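Local coordinates for protein uncharacterized peptidase Lmo0363 (Listeria monocytogenes, PDB 3L4E) that probably works as a serine-type peptidase of the S51 (peptidase E) family, cutting peptide bonds, though its own activity and substrates remain uncharacterised, at residues K3-T8 / I193-K198; L7-K12 / I187-A192; G27-F32 / R78-I83; G122-S127 / T158-N163. One frame throughout, in Å; residues are numbered along the deposited sequence.

Contact 1 of 4, residues K3-T8 / I193-K198; sequences KNLFLT and IFIRGK
I195 lies over L5 and reaches on to L7. Its CD1 is 3.9 Å from L5 CD1 and 3.8 Å from L7 CD1. With chi1 at -63° its CG1 branch is anti to the carbonyl carbon, which brings CD1 to the methyl groups of both leucines. The CG2 branch goes the other way, to the aliphatic chain of K3. I193 is looser, its CB 4.2 Å from L7 CB. F6 and F194 occupy the other face of the sheet with N4 and R196. The two rings run side by side and point the same way, with F6 CE1 3.6 Å from F194 CE1. Their planes are 33° apart, so they are inclined to each other. F18 meets F6 edge-to-face. Where strand 4-8 begins and strand 191-196 ends, R196 NH1 donates to N4 OD1 at 3.0 Å. The oxygen lies in the guanidinium plane, but the donor stands above the carbonyl plane of the amide, which is turned 68° from the guanidinium. The other end of the guanidinium, NH2, is held by F21 O and by a salt bridge to E22. The backbones pair L5 with I195 and L7 with I193 through two hydrogen bonds each. G197 N adds a bond to K3 O, 2.8 Å long, where the pairing ends. K3 NZ is bonded to L153 O, and a water links it to G197 O. These are neighbouring antiparallel strands, 4-8 and 191-196, in the central mixed sheet of an alpha/beta peptidase S51 fold.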
loop_
_atom_site.group_PDB
_atom_site.type_symbol
_atom_site.label_atom_id
_atom_site.label_comp_id
_atom_site.label_asym_id
_atom_site.label_seq_id
_atom_site.Cartn_x
_atom_site.Cartn_y
_atom_site.Cartn_z
ATOM N N LYS A 3 5.088 1.710 -14.487
ATOM C CA LYS A 3 4.163 1.475 -13.390
ATOM C C LYS A 3 4.193 0.006 -12.966
ATOM O O LYS A 3 3.517 -0.842 -13.551
ATOM C CB LYS A 3 2.745 1.888 -13.783
ATOM C CG LYS A 3 1.810 2.067 -12.600
ATOM C CD LYS A 3 0.354 2.075 -13.041
ATOM C CE LYS A 3 0.056 3.181 -14.021
ATOM N NZ LYS A 3 -1.331 3.032 -14.530
ATOM N N ASN A 4 4.993 -0.280 -11.948
ATOM C CA ASN A 4 5.137 -1.630 -11.416
ATOM C C ASN A 4 4.597 -1.654 -9.995
ATOM O O ASN A 4 5.226 -1.116 -9.085
ATOM C CB ASN A 4 6.610 -2.039 -11.423
ATOM C CG ASN A 4 7.204 -2.049 -12.815
ATOM O OD1 ASN A 4 6.989 -2.979 -13.581
ATOM N ND2 ASN A 4 7.949 -1.005 -13.151
ATOM N N LEU A 5 3.425 -2.260 -9.811
ATOM C CA LEU A 5 2.749 -2.262 -8.524
ATOM C C LEU A 5 2.307 -3.665 -8.168
ATOM O O LEU A 5 1.874 -4.423 -9.038
ATOM C CB LEU A 5 1.505 -1.370 -8.559
ATOM C CG LEU A 5 1.548 -0.043 -9.320
ATOM C CD1 LEU A 5 0.160 0.603 -9.321
ATOM C CD2 LEU A 5 2.582 0.886 -8.720
ATOM N N PHE A 6 2.402 -3.998 -6.885
ATOM C CA PHE A 6 1.851 -5.240 -6.355
ATOM C C PHE A 6 0.914 -4.834 -5.230
ATOM O O PHE A 6 1.372 -4.293 -4.227
ATOM C CB PHE A 6 2.995 -6.106 -5.823
ATOM C CG PHE A 6 2.563 -7.416 -5.226
ATOM C CD1 PHE A 6 2.491 -8.562 -6.014
ATOM C CD2 PHE A 6 2.249 -7.514 -3.876
ATOM C CE1 PHE A 6 2.120 -9.783 -5.467
ATOM C CE2 PHE A 6 1.867 -8.740 -3.321
ATOM C CZ PHE A 6 1.804 -9.869 -4.118
ATOM N N LEU A 7 -0.390 -5.053 -5.412
ATOM C CA LEU A 7 -1.378 -4.622 -4.421
ATOM C C LEU A 7 -1.977 -5.825 -3.700
ATOM O O LEU A 7 -2.275 -6.843 -4.319
ATOM C CB LEU A 7 -2.481 -3.780 -5.080
ATOM C CG LEU A 7 -1.997 -2.623 -5.956
ATOM C CD1 LEU A 7 -3.178 -1.819 -6.545
ATOM C CD2 LEU A 7 -1.075 -1.713 -5.154
ATOM N N THR A 8 -2.161 -5.702 -2.391
ATOM C CA THR A 8 -2.581 -6.830 -1.573
ATOM C C THR A 8 -3.425 -6.340 -0.394
ATOM O O THR A 8 -3.338 -5.172 -0.018
ATOM C CB THR A 8 -1.327 -7.619 -1.073
ATOM O OG1 THR A 8 -1.723 -8.665 -0.176
ATOM C CG2 THR A 8 -0.361 -6.700 -0.346
ATOM N N ILE A 193 -3.055 -8.025 -6.778
ATOM C CA ILE A 193 -3.160 -7.458 -8.120
ATOM C C ILE A 193 -1.749 -7.174 -8.628
ATOM O O ILE A 193 -0.990 -6.419 -7.990
ATOM C CB ILE A 193 -3.988 -6.148 -8.160
ATOM C CG1 ILE A 193 -5.290 -6.292 -7.361
ATOM C CG2 ILE A 193 -4.281 -5.763 -9.610
ATOM C CD1 ILE A 193 -6.037 -4.981 -7.171
ATOM N N PHE A 194 -1.405 -7.812 -9.747
ATOM C CA PHE A 194 -0.128 -7.626 -10.422
ATOM C C PHE A 194 -0.319 -6.512 -11.436
ATOM O O PHE A 194 -1.164 -6.626 -12.338
ATOM C CB PHE A 194 0.256 -8.869 -11.236
ATOM C CG PHE A 194 0.613 -10.096 -10.424
ATOM C CD1 PHE A 194 0.406 -10.171 -9.062
ATOM C CD2 PHE A 194 1.146 -11.204 -11.072
ATOM C CE1 PHE A 194 0.744 -11.325 -8.360
ATOM C CE2 PHE A 194 1.479 -12.346 -10.377
ATOM C CZ PHE A 194 1.279 -12.402 -9.018
ATOM N N ILE A 195 0.466 -5.451 -11.315
ATOM C CA ILE A 195 0.392 -4.356 -12.273
ATOM C C ILE A 195 1.752 -4.071 -12.901
ATOM O O ILE A 195 2.710 -3.707 -12.214
ATOM C CB ILE A 195 -0.185 -3.078 -11.633
ATOM C CG1 ILE A 195 -1.618 -3.339 -11.170
ATOM C CG2 ILE A 195 -0.142 -1.923 -12.635
ATOM C CD1 ILE A 195 -2.129 -2.395 -10.118
ATOM N N ARG A 196 1.821 -4.270 -14.213
ATOM C CA ARG A 196 2.998 -3.960 -15.011
ATOM C C ARG A 196 2.549 -3.092 -16.182
ATOM O O ARG A 196 2.073 -3.597 -17.204
ATOM C CB ARG A 196 3.658 -5.242 -15.528
ATOM C CG ARG A 196 4.126 -6.205 -14.435
ATOM C CD ARG A 196 5.511 -5.834 -13.918
ATOM N NE ARG A 196 6.119 -6.895 -13.108
ATOM C CZ ARG A 196 7.103 -6.693 -12.237
ATOM N NH1 ARG A 196 7.587 -5.469 -12.061
ATOM N NH2 ARG A 196 7.604 -7.707 -11.542
ATOM N N GLY A 197 2.673 -1.783 -16.017
ATOM C CA GLY A 197 2.156 -0.852 -17.000
ATOM C C GLY A 197 0.649 -0.969 -17.119
ATOM O O GLY A 197 -0.071 -0.856 -16.123
ATOM N N LYS A 198 0.176 -1.201 -18.341
ATOM C CA LYS A 198 -1.249 -1.370 -18.592
ATOM C C LYS A 198 -1.721 -2.792 -18.306
ATOM O O LYS A 198 -2.914 -3.071 -18.374
ATOM C CB LYS A 198 -1.594 -0.995 -20.036
ATOM C CG LYS A 198 -1.470 0.486 -20.349
ATOM C CD LYS A 198 -1.906 0.777 -21.777
ATOM C CE LYS A 198 -1.675 2.235 -22.145
ATOM N NZ LYS A 198 -2.144 2.536 -23.530
HETATM O O HOH W 1 -2.653 0.202 -15.186
#

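Contact 2 of 4, residues L7-K12 / I187-A192; sequences LTSSFK and ISNHEA. With SO4 (sulfate ion), chain B.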
loop_
_atom_site.group_PDB
_atom_site.type_symbol
_atom_site.label_atom_id
_atom_site.label_comp_id
_atom_site.label_asym_id
_atom_site.label_seq_id
_atom_site.Cartn_x
_atom_site.Cartn_y
_atom_site.Cartn_z
ATOM N N LEU A 7 -0.390 -5.053 -5.412
ATOM C CA LEU A 7 -1.378 -4.622 -4.421
ATOM C C LEU A 7 -1.977 -5.825 -3.700
ATOM O O LEU A 7 -2.275 -6.843 -4.319
ATOM C CB LEU A 7 -2.481 -3.780 -5.080
ATOM C CG LEU A 7 -1.997 -2.623 -5.956
ATOM C CD1 LEU A 7 -3.178 -1.819 -6.545
ATOM C CD2 LEU A 7 -1.075 -1.713 -5.154
ATOM N N THR A 8 -2.161 -5.702 -2.391
ATOM C CA THR A 8 -2.581 -6.830 -1.573
ATOM C C THR A 8 -3.425 -6.340 -0.394
ATOM O O THR A 8 -3.338 -5.172 -0.018
ATOM C CB THR A 8 -1.327 -7.619 -1.073
ATOM O OG1 THR A 8 -1.723 -8.665 -0.176
ATOM C CG2 THR A 8 -0.361 -6.700 -0.346
ATOM N N SER A 9 -4.242 -7.225 0.176
ATOM C CA SER A 9 -4.956 -6.943 1.424
ATOM C C SER A 9 -4.097 -7.305 2.627
ATOM O O SER A 9 -4.273 -6.766 3.722
ATOM C CB SER A 9 -6.248 -7.759 1.511
ATOM O OG SER A 9 -7.097 -7.542 0.407
ATOM N N SER A 10 -3.178 -8.242 2.415
ATOM C CA SER A 10 -2.446 -8.870 3.505
ATOM C C SER A 10 -1.198 -9.516 2.934
ATOM O O SER A 10 -1.255 -10.629 2.416
ATOM C CB SER A 10 -3.330 -9.924 4.180
ATOM O OG SER A 10 -2.619 -10.663 5.161
ATOM N N PHE A 11 -0.074 -8.808 2.994
ATOM C CA PHE A 11 1.123 -9.287 2.319
ATOM C C PHE A 11 1.509 -10.683 2.809
ATOM O O PHE A 11 1.894 -11.534 2.018
ATOM C CB PHE A 11 2.292 -8.295 2.452
ATOM C CG PHE A 11 3.517 -8.703 1.669
ATOM C CD1 PHE A 11 3.575 -8.487 0.303
ATOM C CD2 PHE A 11 4.591 -9.328 2.291
ATOM C CE1 PHE A 11 4.683 -8.876 -0.443
ATOM C CE2 PHE A 11 5.712 -9.720 1.561
ATOM C CZ PHE A 11 5.759 -9.497 0.188
ATOM N N LYS A 12 1.373 -10.921 4.109
ATOM C CA LYS A 12 1.797 -12.194 4.669
ATOM C C LYS A 12 0.973 -13.365 4.131
ATOM O O LYS A 12 1.402 -14.511 4.223
ATOM C CB LYS A 12 1.790 -12.157 6.205
ATOM C CG LYS A 12 0.429 -11.978 6.847
ATOM C CD LYS A 12 -0.278 -13.299 7.058
ATOM C CE LYS A 12 -1.534 -13.126 7.905
ATOM N NZ LYS A 12 -2.183 -14.437 8.214
ATOM N N ILE A 187 -10.591 -7.040 -3.785
ATOM C CA ILE A 187 -9.646 -8.147 -3.581
ATOM C C ILE A 187 -9.733 -8.693 -2.158
ATOM O O ILE A 187 -9.808 -7.938 -1.188
ATOM C CB ILE A 187 -8.172 -7.777 -3.909
ATOM C CG1 ILE A 187 -7.709 -6.542 -3.123
ATOM C CG2 ILE A 187 -7.981 -7.601 -5.413
ATOM C CD1 ILE A 187 -6.198 -6.301 -3.159
ATOM N N SER A 188 -9.738 -10.015 -2.046
ATOM C CA SER A 188 -9.794 -10.690 -0.757
ATOM C C SER A 188 -8.407 -10.806 -0.125
ATOM O O SER A 188 -7.409 -10.382 -0.712
ATOM C CB SER A 188 -10.395 -12.085 -0.927
ATOM O OG SER A 188 -9.568 -12.890 -1.756
ATOM N N ASN A 189 -8.345 -11.385 1.070
ATOM C CA ASN A 189 -7.069 -11.539 1.772
ATOM C C ASN A 189 -6.037 -12.389 1.029
ATOM O O ASN A 189 -4.831 -12.192 1.186
ATOM C CB ASN A 189 -7.279 -12.097 3.177
ATOM C CG ASN A 189 -7.872 -11.082 4.125
ATOM O OD1 ASN A 189 -8.549 -11.442 5.092
ATOM N ND2 ASN A 189 -7.632 -9.804 3.853
ATOM N N HIS A 190 -6.501 -13.330 0.218
ATOM C CA HIS A 190 -5.563 -14.189 -0.505
ATOM C C HIS A 190 -5.468 -13.870 -1.993
ATOM O O HIS A 190 -5.010 -14.691 -2.786
ATOM C CB HIS A 190 -5.875 -15.661 -0.248
ATOM C CG HIS A 190 -5.665 -16.066 1.177
ATOM N ND1 HIS A 190 -6.619 -15.876 2.152
ATOM C CD2 HIS A 190 -4.596 -16.617 1.797
ATOM C CE1 HIS A 190 -6.156 -16.314 3.309
ATOM N NE2 HIS A 190 -4.932 -16.773 3.120
ATOM N N GLU A 191 -5.883 -12.659 -2.358
ATOM C CA GLU A 191 -5.720 -12.156 -3.720
ATOM C C GLU A 191 -4.683 -11.038 -3.762
ATOM O O GLU A 191 -4.514 -10.290 -2.801
ATOM C CB GLU A 191 -7.052 -11.618 -4.273
ATOM C CG GLU A 191 -8.010 -12.687 -4.816
ATOM C CD GLU A 191 -9.348 -12.101 -5.263
ATOM O OE1 GLU A 191 -9.805 -11.124 -4.632
ATOM O OE2 GLU A 191 -9.945 -12.622 -6.232
ATOM N N ALA A 192 -3.987 -10.928 -4.888
ATOM C CA ALA A 192 -3.102 -9.800 -5.129
ATOM C C ALA A 192 -3.367 -9.294 -6.535
ATOM O O ALA A 192 -3.874 -10.039 -7.380
ATOM C CB ALA A 192 -1.645 -10.206 -4.956
HETATM S S SO4 B . -9.855 -15.517 0.485
HETATM O O1 SO4 B . -9.032 -14.830 1.479
HETATM O O2 SO4 B . -9.743 -16.963 0.681
HETATM O O3 SO4 B . -11.245 -15.096 0.611
HETATM O O4 SO4 B . -9.374 -15.184 -0.853
HETATM O O HOH W 2 -3.926 -10.042 -0.253
#
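This contact borders the presumed active site, where S120 and H161 are assigned to the charge relay by similarity. S9 and N189 are the residues that bring the two segments together there. S9 OG makes a weak, unsettled hydrogen bond to S188 O at 3.1 Å; it is also bonded to H161 N. S9 CB rests 3.4 Å from N189 ND2, and that amide nitrogen is hydrogen-bonded to H161 ND1. S9 O in turn is bonded to S120 OG. The two segments thus hold a second shell around both assigned residues. Water 2 ties the backbones together, accepting from S9 N and donating to N189 O and E191 O. An ST turn, with T8 OG1 accepting from S10 N at 3.0 Å, bends the chain as it leaves strand 4-8. In the other segment, S188 to E191 form a type I turn leading into strand 191-196. E191 OE1 takes the N-H of S188 on its anti side, 2.8 Å away. The outer side of this turn holds a sulfate, probably from the crystallisation liquor. H190 ND1 donates to its O1 at 2.7 Å in the plane of the ring, and R204 and N164 bind the same ion.

Contact 3 of 4, residues G27-F32 / R78-I83; sequences GKTVTF and RKNDFI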
loop_
_atom_site.group_PDB
_atom_site.type_symbol
_atom_site.label_atom_id
_atom_site.label_comp_id
_atom_site.label_asym_id
_atom_site.label_seq_id
_atom_site.Cartn_x
_atom_site.Cartn_y
_atom_site.Cartn_z
ATOM N N GLY A 27 19.152 -9.824 -1.424
ATOM C CA GLY A 27 20.031 -8.676 -1.305
ATOM C C GLY A 27 19.438 -7.350 -1.745
ATOM O O GLY A 27 20.065 -6.305 -1.560
ATOM N N LYS A 28 18.245 -7.376 -2.334
ATOM C CA LYS A 28 17.608 -6.128 -2.737
ATOM C C LYS A 28 17.039 -5.437 -1.514
ATOM O O LYS A 28 16.760 -6.084 -0.508
ATOM C CB LYS A 28 16.541 -6.366 -3.804
ATOM C CG LYS A 28 17.127 -6.889 -5.104
ATOM C CD LYS A 28 16.171 -6.724 -6.265
ATOM C CE LYS A 28 16.896 -6.863 -7.587
ATOM N NZ LYS A 28 16.010 -6.498 -8.727
ATOM N N THR A 29 16.873 -4.121 -1.604
ATOM C CA THR A 29 16.495 -3.315 -0.454
ATOM C C THR A 29 15.091 -2.742 -0.585
ATOM O O THR A 29 14.630 -2.445 -1.685
ATOM C CB THR A 29 17.468 -2.151 -0.274
ATOM O OG1 THR A 29 17.580 -1.440 -1.515
ATOM C CG2 THR A 29 18.837 -2.673 0.124
ATOM N N VAL A 30 14.425 -2.576 0.552
ATOM C CA VAL A 30 13.040 -2.113 0.574
ATOM C C VAL A 30 12.906 -0.911 1.502
ATOM O O VAL A 30 13.321 -0.981 2.652
ATOM C CB VAL A 30 12.111 -3.231 1.102
ATOM C CG1 VAL A 30 10.652 -2.773 1.149
ATOM C CG2 VAL A 30 12.255 -4.484 0.258
ATOM N N THR A 31 12.338 0.185 0.998
ATOM C CA THR A 31 11.880 1.271 1.854
ATOM C C THR A 31 10.524 0.848 2.402
ATOM O O THR A 31 9.551 0.748 1.651
ATOM C CB THR A 31 11.726 2.601 1.083
ATOM O OG1 THR A 31 13.001 3.014 0.584
ATOM C CG2 THR A 31 11.190 3.686 1.996
ATOM N N PHE A 32 10.477 0.595 3.706
ATOM C CA PHE A 32 9.321 0.000 4.380
ATOM C C PHE A 32 8.638 1.101 5.182
ATOM O O PHE A 32 9.212 1.614 6.142
ATOM C CB PHE A 32 9.848 -1.120 5.298
ATOM C CG PHE A 32 8.799 -1.890 6.046
ATOM C CD1 PHE A 32 8.186 -2.991 5.469
ATOM C CD2 PHE A 32 8.485 -1.563 7.364
ATOM C CE1 PHE A 32 7.241 -3.742 6.180
ATOM C CE2 PHE A 32 7.537 -2.296 8.075
ATOM C CZ PHE A 32 6.917 -3.390 7.483
ATOM N N ARG A 78 14.948 7.163 -2.976
ATOM C CA ARG A 78 15.827 7.114 -4.142
ATOM C C ARG A 78 16.799 5.939 -4.101
ATOM O O ARG A 78 17.097 5.330 -5.129
ATOM C CB ARG A 78 16.603 8.424 -4.278
ATOM C CG ARG A 78 15.713 9.617 -4.536
ATOM C CD ARG A 78 16.515 10.853 -4.889
ATOM N NE ARG A 78 15.724 11.768 -5.704
ATOM C CZ ARG A 78 15.636 11.691 -7.027
ATOM N NH1 ARG A 78 16.297 10.745 -7.683
ATOM N NH2 ARG A 78 14.890 12.556 -7.694
ATOM N N LYS A 79 17.284 5.622 -2.907
ATOM C CA LYS A 79 18.331 4.619 -2.749
ATOM C C LYS A 79 17.833 3.190 -2.933
ATOM O O LYS A 79 18.446 2.396 -3.646
ATOM C CB LYS A 79 18.985 4.746 -1.372
ATOM C CG LYS A 79 20.097 3.739 -1.128
ATOM C CD LYS A 79 20.788 3.977 0.206
ATOM C CE LYS A 79 19.983 3.411 1.364
ATOM N NZ LYS A 79 19.969 1.920 1.344
ATOM N N ASN A 80 16.724 2.864 -2.282
ATOM C CA ASN A 80 16.293 1.473 -2.199
ATOM C C ASN A 80 15.514 0.991 -3.417
ATOM O O ASN A 80 14.904 1.783 -4.142
ATOM C CB ASN A 80 15.533 1.226 -0.895
ATOM C CG ASN A 80 16.383 1.547 0.330
ATOM O OD1 ASN A 80 17.576 1.243 0.367
ATOM N ND2 ASN A 80 15.778 2.173 1.325
ATOM N N ASP A 81 15.554 -0.318 -3.635
ATOM C CA ASP A 81 15.012 -0.926 -4.838
ATOM C C ASP A 81 13.495 -0.900 -4.893
ATOM O O ASP A 81 12.913 -0.662 -5.956
ATOM C CB ASP A 81 15.505 -2.364 -4.948
ATOM C CG ASP A 81 17.013 -2.447 -5.052
ATOM O OD1 ASP A 81 17.571 -1.852 -5.992
ATOM O OD2 ASP A 81 17.639 -3.092 -4.191
ATOM N N PHE A 82 12.859 -1.150 -3.749
ATOM C CA PHE A 82 11.404 -1.270 -3.680
ATOM C C PHE A 82 10.833 -0.305 -2.664
ATOM O O PHE A 82 11.544 0.149 -1.771
ATOM C CB PHE A 82 10.986 -2.684 -3.265
ATOM C CG PHE A 82 11.558 -3.777 -4.127
ATOM C CD1 PHE A 82 11.823 -3.567 -5.465
ATOM C CD2 PHE A 82 11.815 -5.026 -3.590
ATOM C CE1 PHE A 82 12.342 -4.576 -6.246
ATOM C CE2 PHE A 82 12.334 -6.041 -4.369
ATOM C CZ PHE A 82 12.598 -5.817 -5.696
ATOM N N ILE A 83 9.545 0.003 -2.812
ATOM C CA ILE A 83 8.803 0.776 -1.822
ATOM C C ILE A 83 7.676 -0.114 -1.305
ATOM O O ILE A 83 6.950 -0.701 -2.099
ATOM C CB ILE A 83 8.199 2.064 -2.447
ATOM C CG1 ILE A 83 9.300 2.948 -3.045
ATOM C CG2 ILE A 83 7.387 2.852 -1.407
ATOM C CD1 ILE A 83 8.784 3.999 -4.025
HETATM O O HOH W 3 19.834 0.087 -2.296
HETATM O O HOH W 4 12.706 3.091 -2.116
#
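This is a parallel strand pairing in the parallel half of the central sheet, one strand in from edge strand 59-62, where strand 29-33 meets strand 82-85 just after helix 70-79. V30 pairs with F82 and T31 with I83. F82 N donates to T29 O, and T31 N donates to F82 O at 2.9 Å. Before the strands pair, polar side chains join the segments. D81 OD2 accepts from T29 N at 2.9 Å through its anti lone pair. In return D81 N donates to T29 OG1 at 3.1 Å. T29 has this hydroxyl between its backbone N and carbonyl carbon, chi1 52°, which turns it to D81. Water 3 also links T29 OG1 to K79 O. N80 reaches across to T31, its side chain at about a right angle to the threonine. N80 ND2 gives a hydrogen to T31 OG1, 3.0 Å away and in the amide plane. The same nitrogen also bonds E61 of strand 59-62. N80 OD1 receives K79 NZ at 2.7 Å, and K79 NZ pairs in turn with E61. F82 carries the apolar part: V30 CG2 is 3.9 Å from its CD2, and K28 CD lies 3.7 Å from its CZ. Both side-chain and backbone groups of T29 and D81 bond across the gap. The N80 amide is gripped at both ends, which should fix its rotation where the chain passes from helix to strand.

Contact 4 of 4, residues G122-S127 / T158-N163; sequences GAVITS and TLPHYN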
loop_
_atom_site.group_PDB
_atom_site.type_symbol
_atom_site.label_atom_id
_atom_site.label_comp_id
_atom_site.label_asym_id
_atom_site.label_seq_id
_atom_site.Cartn_x
_atom_site.Cartn_y
_atom_site.Cartn_z
ATOM N N GLY A 122 -2.141 0.906 1.902
ATOM C CA GLY A 122 -1.125 1.204 0.903
ATOM C C GLY A 122 -1.587 0.900 -0.512
ATOM O O GLY A 122 -1.077 1.478 -1.478
ATOM N N ALA A 123 -2.550 -0.009 -0.642
ATOM C CA ALA A 123 -3.219 -0.231 -1.929
ATOM C C ALA A 123 -4.302 0.815 -2.186
ATOM O O ALA A 123 -4.466 1.291 -3.312
ATOM C CB ALA A 123 -3.835 -1.630 -1.988
ATOM N N VAL A 124 -5.056 1.161 -1.148
ATOM C CA VAL A 124 -6.148 2.105 -1.318
ATOM C C VAL A 124 -5.636 3.450 -1.853
ATOM O O VAL A 124 -6.294 4.073 -2.697
ATOM C CB VAL A 124 -6.961 2.278 -0.008
ATOM C CG1 VAL A 124 -7.993 3.400 -0.135
ATOM C CG2 VAL A 124 -7.643 0.973 0.366
ATOM N N ILE A 125 -4.468 3.903 -1.384
ATOM C CA ILE A 125 -3.966 5.211 -1.843
ATOM C C ILE A 125 -3.522 5.251 -3.313
ATOM O O ILE A 125 -3.218 6.330 -3.835
ATOM C CB ILE A 125 -2.836 5.801 -0.939
ATOM C CG1 ILE A 125 -1.598 4.906 -0.952
ATOM C CG2 ILE A 125 -3.331 6.035 0.478
ATOM C CD1 ILE A 125 -0.377 5.596 -0.353
ATOM N N THR A 126 -3.489 4.102 -3.989
ATOM C CA THR A 126 -3.205 4.104 -5.429
ATOM C C THR A 126 -4.413 4.565 -6.252
ATOM O O THR A 126 -4.272 4.903 -7.422
ATOM C CB THR A 126 -2.751 2.727 -5.964
ATOM O OG1 THR A 126 -3.830 1.788 -5.874
ATOM C CG2 THR A 126 -1.545 2.202 -5.200
ATOM N N SER A 127 -5.591 4.582 -5.631
ATOM C CA SER A 127 -6.825 4.998 -6.301
ATOM C C SER A 127 -6.881 6.504 -6.530
ATOM O O SER A 127 -6.052 7.252 -6.015
ATOM C CB SER A 127 -8.031 4.587 -5.462
ATOM O OG SER A 127 -8.135 5.399 -4.302
ATOM N N THR A 158 -9.165 0.086 -5.214
ATOM C CA THR A 158 -8.945 -1.211 -4.590
ATOM C C THR A 158 -9.660 -1.297 -3.251
ATOM O O THR A 158 -9.549 -0.398 -2.417
ATOM C CB THR A 158 -7.449 -1.491 -4.408
ATOM O OG1 THR A 158 -6.792 -1.379 -5.677
ATOM C CG2 THR A 158 -7.220 -2.880 -3.830
ATOM N N LEU A 159 -10.401 -2.381 -3.058
ATOM C CA LEU A 159 -11.152 -2.598 -1.826
ATOM C C LEU A 159 -10.631 -3.855 -1.137
ATOM O O LEU A 159 -10.967 -4.966 -1.531
ATOM C CB LEU A 159 -12.641 -2.727 -2.130
ATOM C CG LEU A 159 -13.559 -2.901 -0.924
ATOM C CD1 LEU A 159 -13.415 -1.730 0.039
ATOM C CD2 LEU A 159 -14.995 -3.033 -1.397
ATOM N N PRO A 160 -9.794 -3.680 -0.106
ATOM C CA PRO A 160 -9.131 -4.847 0.489
ATOM C C PRO A 160 -10.003 -5.569 1.507
ATOM O O PRO A 160 -11.013 -5.027 1.983
ATOM C CB PRO A 160 -7.907 -4.234 1.175
ATOM C CG PRO A 160 -8.369 -2.865 1.568
ATOM C CD PRO A 160 -9.344 -2.412 0.496
ATOM N N HIS A 161 -9.596 -6.794 1.828
ATOM C CA HIS A 161 -10.342 -7.678 2.719
ATOM C C HIS A 161 -11.755 -7.962 2.195
ATOM O O HIS A 161 -12.665 -8.172 2.990
ATOM C CB HIS A 161 -10.421 -7.107 4.145
ATOM C CG HIS A 161 -9.127 -6.559 4.672
ATOM N ND1 HIS A 161 -7.999 -7.335 4.841
ATOM C CD2 HIS A 161 -8.792 -5.317 5.095
ATOM C CE1 HIS A 161 -7.023 -6.592 5.333
ATOM N NE2 HIS A 161 -7.477 -5.362 5.496
ATOM N N TYR A 162 -11.940 -7.973 0.874
ATOM C CA TYR A 162 -13.292 -8.093 0.302
ATOM C C TYR A 162 -14.002 -9.378 0.706
ATOM O O TYR A 162 -13.477 -10.478 0.518
ATOM C CB TYR A 162 -13.294 -7.964 -1.228
ATOM C CG TYR A 162 -14.691 -8.076 -1.819
ATOM C CD1 TYR A 162 -15.586 -7.014 -1.740
ATOM C CD2 TYR A 162 -15.119 -9.244 -2.442
ATOM C CE1 TYR A 162 -16.863 -7.112 -2.269
ATOM C CE2 TYR A 162 -16.396 -9.349 -2.978
ATOM C CZ TYR A 162 -17.263 -8.281 -2.892
ATOM O OH TYR A 162 -18.537 -8.379 -3.416
ATOM N N ASN A 163 -15.206 -9.220 1.245
ATOM C CA ASN A 163 -16.009 -10.346 1.721
ATOM C C ASN A 163 -15.222 -11.229 2.689
ATOM O O ASN A 163 -15.513 -12.416 2.845
ATOM C CB ASN A 163 -16.551 -11.168 0.551
ATOM C CG ASN A 163 -17.826 -11.909 0.902
ATOM O OD1 ASN A 163 -18.594 -11.471 1.761
ATOM N ND2 ASN A 163 -18.060 -13.034 0.236
HETATM O O HOH W 5 -6.639 1.354 -6.370
#
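V124 has CG1 anti to its backbone N (chi1 173°) and CG2 beside that nitrogen, and this places CG2 against the 158-163 segment. It meets T158 O at 3.6 Å and P160 CD at 3.8 Å. The side chains of V124 and P160 cross at about a right angle. T158 has CG2 anti to its own N, with chi1 at -56°, and this methyl faces A123 CB at 4.1 Å. The direct contact is small and made mostly by methyl and ring carbons. Water 5 supplies a polar link: it donates to T126 OG1 and accepts from T158 N, 3.1 Å away. The 122-127 side is braced by its own hydroxyls. T126 OG1 donates to A123 O at 2.7 Å, in the carbonyl plane, and S127 OG donates to V124 O at 2.8 Å. A123 O also takes the N-H of T126, and V124 O that of S127, so two bonds hold each oxygen. The second pair closes the type I turn from V124 to S127. H161, assigned to the charge relay by similarity, follows P160 directly and has its ring stacked with F167. The contact thus sets the short helix 121-124, just past S120, against the end of strand 157-159. L7 of strand 4-8 touches A123, T126 and T158, while T90 of helix 90-100 packs on V124.

Overall arrangement
Contacts 1 and 2 follow one another along strands 4-8 and 191-196 and share L7 and T8; their centres are about 13 Å apart. Contact 4 touches both. L7 CD1 of contact 1 lies 3.7 Å from T126 OG1 and from T158 OG1. I187 O of contact 2 is 3.0 Å from Y162 N in contact 4, a probable hydrogen bond, and S9 OG is 3.4 Å from P160 CA. Contacts 2 and 4 therefore meet at the presumed active site, with centres about 9 Å apart, while the sulfate sits on the outer turn of contact 2. Contact 3 belongs to the same central sheet as contacts 1 and 2 but is remote. Its centre is about 17 Å from that of contact 1 and about 22 Å from that of contact 4.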